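KLLA0E02245p (Kluyveromyces lactis, PDB 4GPS) removes NAD and methylguanosine caps from the 5' ends of RNAs and degrades RNA from the 5' end, using divalent metal cations. Local coordinates at residues 83-97 with 258-270. Residues are numbered along the deposited sequence; the frame is centred on the assembly and turned at random.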
loop_
_atom_site.group_PDB
_atom_site.type_symbol
_atom_site.label_atom_id
_atom_site.label_comp_id
_atom_site.label_asym_id
_atom_site.label_seq_id
_atom_site.Cartn_x
_atom_site.Cartn_y
_atom_site.Cartn_z
ATOM N N LEU A 83 -7.128 -8.576 -4.726
ATOM C CA LEU A 83 -8.183 -8.092 -5.620
ATOM C C LEU A 83 -8.227 -8.928 -6.883
ATOM O O LEU A 83 -7.227 -9.505 -7.278
ATOM C CB LEU A 83 -7.924 -6.622 -5.980
ATOM C CG LEU A 83 -8.018 -5.659 -4.789
ATOM C CD1 LEU A 83 -7.516 -4.276 -5.189
ATOM C CD2 LEU A 83 -9.490 -5.626 -4.277
ATOM N N THR A 84 -9.393 -9.030 -7.504
ATOM C CA THR A 84 -9.499 -9.781 -8.754
ATOM C C THR A 84 -9.818 -8.786 -9.886
ATOM O O THR A 84 -10.497 -7.785 -9.670
ATOM C CB THR A 84 -10.578 -10.906 -8.644
ATOM O OG1 THR A 84 -11.773 -10.378 -8.075
ATOM C CG2 THR A 84 -10.112 -12.004 -7.712
ATOM N N ASP A 85 -9.305 -9.049 -11.084
ATOM C CA ASP A 85 -9.522 -8.174 -12.248
ATOM C C ASP A 85 -8.962 -6.805 -11.945
ATOM O O ASP A 85 -9.509 -5.794 -12.327
ATOM C CB ASP A 85 -11.013 -8.033 -12.612
ATOM C CG ASP A 85 -11.641 -9.357 -13.086
ATOM O OD1 ASP A 85 -10.893 -10.265 -13.563
ATOM O OD2 ASP A 85 -12.892 -9.477 -12.989
ATOM N N CYS A 86 -7.845 -6.775 -11.258
ATOM C CA CYS A 86 -7.275 -5.507 -10.906
ATOM C C CYS A 86 -6.595 -4.830 -12.095
ATOM O O CYS A 86 -5.770 -5.444 -12.756
ATOM C CB CYS A 86 -6.276 -5.721 -9.782
ATOM S SG CYS A 86 -5.986 -4.221 -8.927
ATOM N N LYS A 87 -6.912 -3.562 -12.367
ATOM C CA LYS A 87 -6.257 -2.886 -13.487
ATOM C C LYS A 87 -5.999 -1.405 -13.262
ATOM O O LYS A 87 -6.655 -0.762 -12.438
ATOM C CB LYS A 87 -7.071 -3.081 -14.780
ATOM C CG LYS A 87 -8.554 -2.785 -14.655
ATOM C CD LYS A 87 -9.315 -3.231 -15.929
ATOM C CE LYS A 87 -10.840 -3.315 -15.739
ATOM N NZ LYS A 87 -11.395 -2.034 -15.210
ATOM N N GLU A 88 -5.007 -0.871 -13.960
ATOM C CA GLU A 88 -4.745 0.552 -13.854
ATOM C C GLU A 88 -5.762 1.213 -14.780
ATOM O O GLU A 88 -5.827 0.878 -15.946
ATOM C CB GLU A 88 -3.354 0.907 -14.343
ATOM C CG GLU A 88 -3.164 2.427 -14.287
ATOM C CD GLU A 88 -1.773 2.886 -14.623
ATOM O OE1 GLU A 88 -1.506 3.239 -15.783
ATOM O OE2 GLU A 88 -0.933 2.889 -13.723
ATOM N N VAL A 89 -6.560 2.143 -14.269
ATOM C CA VAL A 89 -7.555 2.806 -15.106
ATOM C C VAL A 89 -7.131 4.236 -15.494
ATOM O O VAL A 89 -7.616 4.770 -16.469
ATOM C CB VAL A 89 -8.954 2.819 -14.409
ATOM C CG1 VAL A 89 -9.442 1.373 -14.167
ATOM C CG2 VAL A 89 -8.872 3.572 -13.087
ATOM N N HIS A 90 -6.239 4.855 -14.728
ATOM C CA HIS A 90 -5.731 6.203 -15.045
ATOM C C HIS A 90 -4.396 6.331 -14.321
ATOM O O HIS A 90 -4.093 5.533 -13.434
ATOM C CB HIS A 90 -6.645 7.301 -14.492
ATOM C CG HIS A 90 -7.941 7.448 -15.220
ATOM N ND1 HIS A 90 -8.035 8.056 -16.452
ATOM C CD2 HIS A 90 -9.198 7.062 -14.890
ATOM C CE1 HIS A 90 -9.295 8.042 -16.849
ATOM N NE2 HIS A 90 -10.020 7.445 -15.920
ATOM N N ASN A 91 -3.598 7.312 -14.722
ATOM C CA ASN A 91 -2.375 7.609 -14.033
ATOM C C ASN A 91 -2.171 9.095 -14.229
ATOM O O ASN A 91 -2.806 9.687 -15.091
ATOM C CB ASN A 91 -1.194 6.796 -14.557
ATOM C CG ASN A 91 -0.934 7.020 -16.000
ATOM O OD1 ASN A 91 -0.571 8.119 -16.416
ATOM N ND2 ASN A 91 -1.103 5.972 -16.789
ATOM N N CYS A 92 -1.349 9.720 -13.392
ATOM C CA CYS A 92 -1.109 11.139 -13.549
ATOM C C CYS A 92 0.094 11.599 -12.777
ATOM O O CYS A 92 0.435 11.031 -11.743
ATOM C CB CYS A 92 -2.314 11.959 -13.111
ATOM S SG CYS A 92 -2.685 11.827 -11.374
ATOM N N SER A 93 0.760 12.611 -13.313
ATOM C CA SER A 93 1.901 13.177 -12.638
ATOM C C SER A 93 1.440 14.541 -12.133
ATOM O O SER A 93 0.706 15.279 -12.803
ATOM C CB SER A 93 3.114 13.278 -13.568
ATOM O OG SER A 93 2.747 13.731 -14.842
ATOM N N TYR A 94 1.824 14.834 -10.908
ATOM C CA TYR A 94 1.434 16.061 -10.284
ATOM C C TYR A 94 2.678 16.925 -10.110
ATOM O O TYR A 94 3.547 16.598 -9.300
ATOM C CB TYR A 94 0.764 15.714 -8.943
ATOM C CG TYR A 94 0.561 16.878 -8.001
ATOM C CD1 TYR A 94 0.306 18.165 -8.485
ATOM C CD2 TYR A 94 0.580 16.687 -6.619
ATOM C CE1 TYR A 94 0.078 19.223 -7.626
ATOM C CE2 TYR A 94 0.345 17.739 -5.752
ATOM C CZ TYR A 94 0.092 19.001 -6.265
ATOM O OH TYR A 94 -0.194 20.033 -5.411
ATOM N N ILE A 95 2.774 18.002 -10.894
ATOM C CA ILE A 95 3.919 18.929 -10.811
ATOM C C ILE A 95 3.529 19.915 -9.703
ATOM O O ILE A 95 2.695 20.787 -9.927
ATOM C CB ILE A 95 4.123 19.730 -12.146
ATOM C CG1 ILE A 95 3.465 18.994 -13.329
ATOM C CG2 ILE A 95 5.624 19.954 -12.398
ATOM C CD1 ILE A 95 4.074 17.642 -13.642
ATOM N N ILE A 96 4.119 19.788 -8.521
ATOM C CA ILE A 96 3.723 20.644 -7.403
ATOM C C ILE A 96 3.744 22.164 -7.576
ATOM O O ILE A 96 2.871 22.853 -7.048
ATOM C CB ILE A 96 4.532 20.343 -6.121
ATOM C CG1 ILE A 96 4.530 18.844 -5.812
ATOM C CG2 ILE A 96 3.922 21.101 -4.950
ATOM C CD1 ILE A 96 5.593 18.070 -6.570
ATOM N N ASN A 97 4.727 22.698 -8.293
ATOM C CA ASN A 97 4.814 24.148 -8.463
ATOM C C ASN A 97 3.884 24.733 -9.512
ATOM O O ASN A 97 3.629 25.940 -9.524
ATOM C CB ASN A 97 6.251 24.548 -8.777
ATOM C CG ASN A 97 7.234 23.933 -7.808
ATOM O OD1 ASN A 97 7.045 23.999 -6.587
ATOM N ND2 ASN A 97 8.294 23.318 -8.344
ATOM N N HIS A 258 9.407 19.888 -7.204
ATOM C CA HIS A 258 9.457 18.473 -7.549
ATOM C C HIS A 258 8.227 17.954 -8.311
ATOM O O HIS A 258 7.483 18.729 -8.930
ATOM C CB HIS A 258 9.679 17.632 -6.286
ATOM C CG HIS A 258 11.111 17.564 -5.849
ATOM N ND1 HIS A 258 11.542 16.738 -4.829
ATOM C CD2 HIS A 258 12.217 18.204 -6.304
ATOM C CE1 HIS A 258 12.848 16.871 -4.677
ATOM N NE2 HIS A 258 13.284 17.755 -5.559
ATOM N N GLU A 259 8.014 16.637 -8.250
ATOM C CA GLU A 259 6.911 15.994 -8.970
ATOM C C GLU A 259 6.576 14.601 -8.400
ATOM O O GLU A 259 7.453 13.878 -7.932
ATOM C CB GLU A 259 7.311 15.889 -10.445
ATOM C CG GLU A 259 6.233 15.460 -11.409
ATOM C CD GLU A 259 6.694 15.569 -12.869
ATOM O OE1 GLU A 259 5.945 15.148 -13.781
ATOM O OE2 GLU A 259 7.807 16.084 -13.110
ATOM N N LEU A 260 5.299 14.236 -8.447
ATOM C CA LEU A 260 4.836 12.944 -7.950
ATOM C C LEU A 260 4.047 12.194 -9.029
ATOM O O LEU A 260 3.423 12.802 -9.905
ATOM C CB LEU A 260 3.970 13.159 -6.712
ATOM C CG LEU A 260 4.740 13.832 -5.570
ATOM C CD1 LEU A 260 3.782 14.443 -4.581
ATOM C CD2 LEU A 260 5.654 12.811 -4.901
ATOM N N TYR A 261 4.076 10.874 -8.973
ATOM C CA TYR A 261 3.368 10.079 -9.964
ATOM C C TYR A 261 2.391 9.090 -9.294
ATOM O O TYR A 261 2.725 8.417 -8.321
ATOM C CB TYR A 261 4.375 9.346 -10.842
ATOM C CG TYR A 261 3.736 8.567 -11.962
ATOM C CD1 TYR A 261 3.373 9.186 -13.164
ATOM C CD2 TYR A 261 3.471 7.202 -11.814
ATOM C CE1 TYR A 261 2.768 8.462 -14.181
ATOM C CE2 TYR A 261 2.868 6.473 -12.824
ATOM C CZ TYR A 261 2.517 7.100 -13.998
ATOM O OH TYR A 261 1.898 6.355 -14.966
ATOM N N TYR A 262 1.175 9.014 -9.824
ATOM C CA TYR A 262 0.144 8.169 -9.252
ATOM C C TYR A 262 -0.545 7.246 -10.252
ATOM O O TYR A 262 -0.862 7.630 -11.395
ATOM C CB TYR A 262 -0.932 9.039 -8.628
ATOM C CG TYR A 262 -0.470 9.963 -7.547
ATOM C CD1 TYR A 262 -0.231 9.495 -6.246
ATOM C CD2 TYR A 262 -0.325 11.327 -7.799
ATOM C CE1 TYR A 262 0.128 10.369 -5.215
ATOM C CE2 TYR A 262 0.033 12.215 -6.780
ATOM C CZ TYR A 262 0.251 11.727 -5.489
ATOM O OH TYR A 262 0.526 12.610 -4.476
ATOM N N SER A 263 -0.805 6.028 -9.798
ATOM C CA SER A 263 -1.497 5.053 -10.610
ATOM C C SER A 263 -2.839 4.893 -9.923
ATOM O O SER A 263 -2.895 4.734 -8.714
ATOM C CB SER A 263 -0.750 3.728 -10.598
ATOM O OG SER A 263 -1.483 2.696 -11.245
ATOM N N ILE A 264 -3.920 4.983 -10.682
ATOM C CA ILE A 264 -5.235 4.813 -10.114
ATOM C C ILE A 264 -5.680 3.430 -10.559
ATOM O O ILE A 264 -5.819 3.195 -11.755
ATOM C CB ILE A 264 -6.214 5.874 -10.610
ATOM C CG1 ILE A 264 -6.048 7.196 -9.851
ATOM C CG2 ILE A 264 -7.608 5.467 -10.193
ATOM C CD1 ILE A 264 -4.744 7.779 -9.795
ATOM N N VAL A 265 -5.878 2.510 -9.608
ATOM C CA VAL A 265 -6.278 1.148 -9.963
ATOM C C VAL A 265 -7.674 0.757 -9.475
ATOM O O VAL A 265 -8.174 1.294 -8.482
ATOM C CB VAL A 265 -5.237 0.089 -9.461
ATOM C CG1 VAL A 265 -3.793 0.422 -10.006
ATOM C CG2 VAL A 265 -5.245 0.039 -7.979
ATOM N N HIS A 266 -8.299 -0.176 -10.196
ATOM C CA HIS A 266 -9.630 -0.656 -9.858
ATOM C C HIS A 266 -9.586 -2.172 -9.738
ATOM O O HIS A 266 -8.935 -2.868 -10.522
ATOM C CB HIS A 266 -10.649 -0.215 -10.929
ATOM C CG HIS A 266 -12.061 -0.638 -10.657
ATOM N ND1 HIS A 266 -12.554 -1.874 -11.012
ATOM C CD2 HIS A 266 -13.096 0.025 -10.085
ATOM C CE1 HIS A 266 -13.830 -1.958 -10.676
ATOM N NE2 HIS A 266 -14.183 -0.816 -10.113
ATOM N N GLY A 267 -10.290 -2.684 -8.743
ATOM C CA GLY A 267 -10.271 -4.105 -8.535
ATOM C C GLY A 267 -11.481 -4.551 -7.773
ATOM O O GLY A 267 -12.144 -3.765 -7.099
ATOM N N SER A 268 -11.756 -5.842 -7.873
ATOM C CA SER A 268 -12.918 -6.417 -7.227
ATOM C C SER A 268 -12.467 -7.152 -5.980
ATOM O O SER A 268 -11.464 -7.876 -5.991
ATOM C CB SER A 268 -13.615 -7.375 -8.197
ATOM O OG SER A 268 -14.828 -7.828 -7.659
ATOM N N LEU A 269 -13.198 -6.943 -4.900
ATOM C CA LEU A 269 -12.884 -7.583 -3.649
ATOM C C LEU A 269 -13.960 -8.627 -3.340
ATOM O O LEU A 269 -13.665 -9.715 -2.816
ATOM C CB LEU A 269 -12.797 -6.492 -2.570
ATOM C CG LEU A 269 -13.154 -6.476 -1.081
ATOM C CD1 LEU A 269 -13.424 -7.816 -0.478
ATOM C CD2 LEU A 269 -12.014 -5.815 -0.371
ATOM N N ASN A 270 -15.186 -8.289 -3.737
ATOM C CA ASN A 270 -16.398 -9.079 -3.506
ATOM C C ASN A 270 -17.359 -9.076 -4.646
ATOM O O ASN A 270 -17.215 -8.349 -5.605
ATOM C CB ASN A 270 -17.232 -8.463 -2.376
ATOM C CG ASN A 270 -17.037 -9.151 -1.131
ATOM O OD1 ASN A 270 -16.217 -10.063 -1.065
ATOM N ND2 ASN A 270 -17.762 -8.752 -0.109
HETATM O O HOH W 1 -13.623 -10.651 -6.409
#
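Glu88 OE2 is gripped by two hydroxyls: Ser263 OG donates to its anti lone pair from the facing strand, at 2.5 Å, and Tyr291 OH binds it from outside the pair. With CG anti to the backbone N (chi1 177°), the extended glutamate chain runs along the sheet to Ser263. The other oxygen, Glu88 OE1, takes a bond from Asn91 ND2 (2.9 Å), arriving from above the carboxylate plane, so both oxygens are held. Losing this carboxylate to an alanine is likely to leave Ser263 OG and Asn91 ND2 without their acceptor oxygens. Beside it, Tyr261 OH packs against Asn91 CB and CG, both at 3.1 Å, while Tyr261 OH and Tyr291 OH are hydrogen-bonded to each other; Asn91 OD1 binds Ser107.

The strands pair antiparallel, with a register shift between Thr84 and Lys87 and a classic bulge where Val89 and His90 both face Ile264. Ile264 O accepts Val89 N at 2.8 Å and His90 N only weakly. Val89 sends its methyls to the face of Ile264, Tyr262 and Tyr94: CG2 meets Ile264 CG2 at 3.7 Å, the side chains crossing nearly at right angles, and Val89 CG1 rests on His266 CB. Farther along, the edge of the Tyr262 ring meets Tyr94 CB through CE2 (4.2 Å).

This face carries helix 156-167, with Ala163 against Ile264 and Ile159 against Tyr262. Leu260 touches Glu280, a probable substrate-binding residue. Antiparallel neighbours flank the pair: strand 100-103 beside 91-93, and strand 273-285, carrying metal ligand Asp282, bonded to Tyr261, Ser263 and Val265.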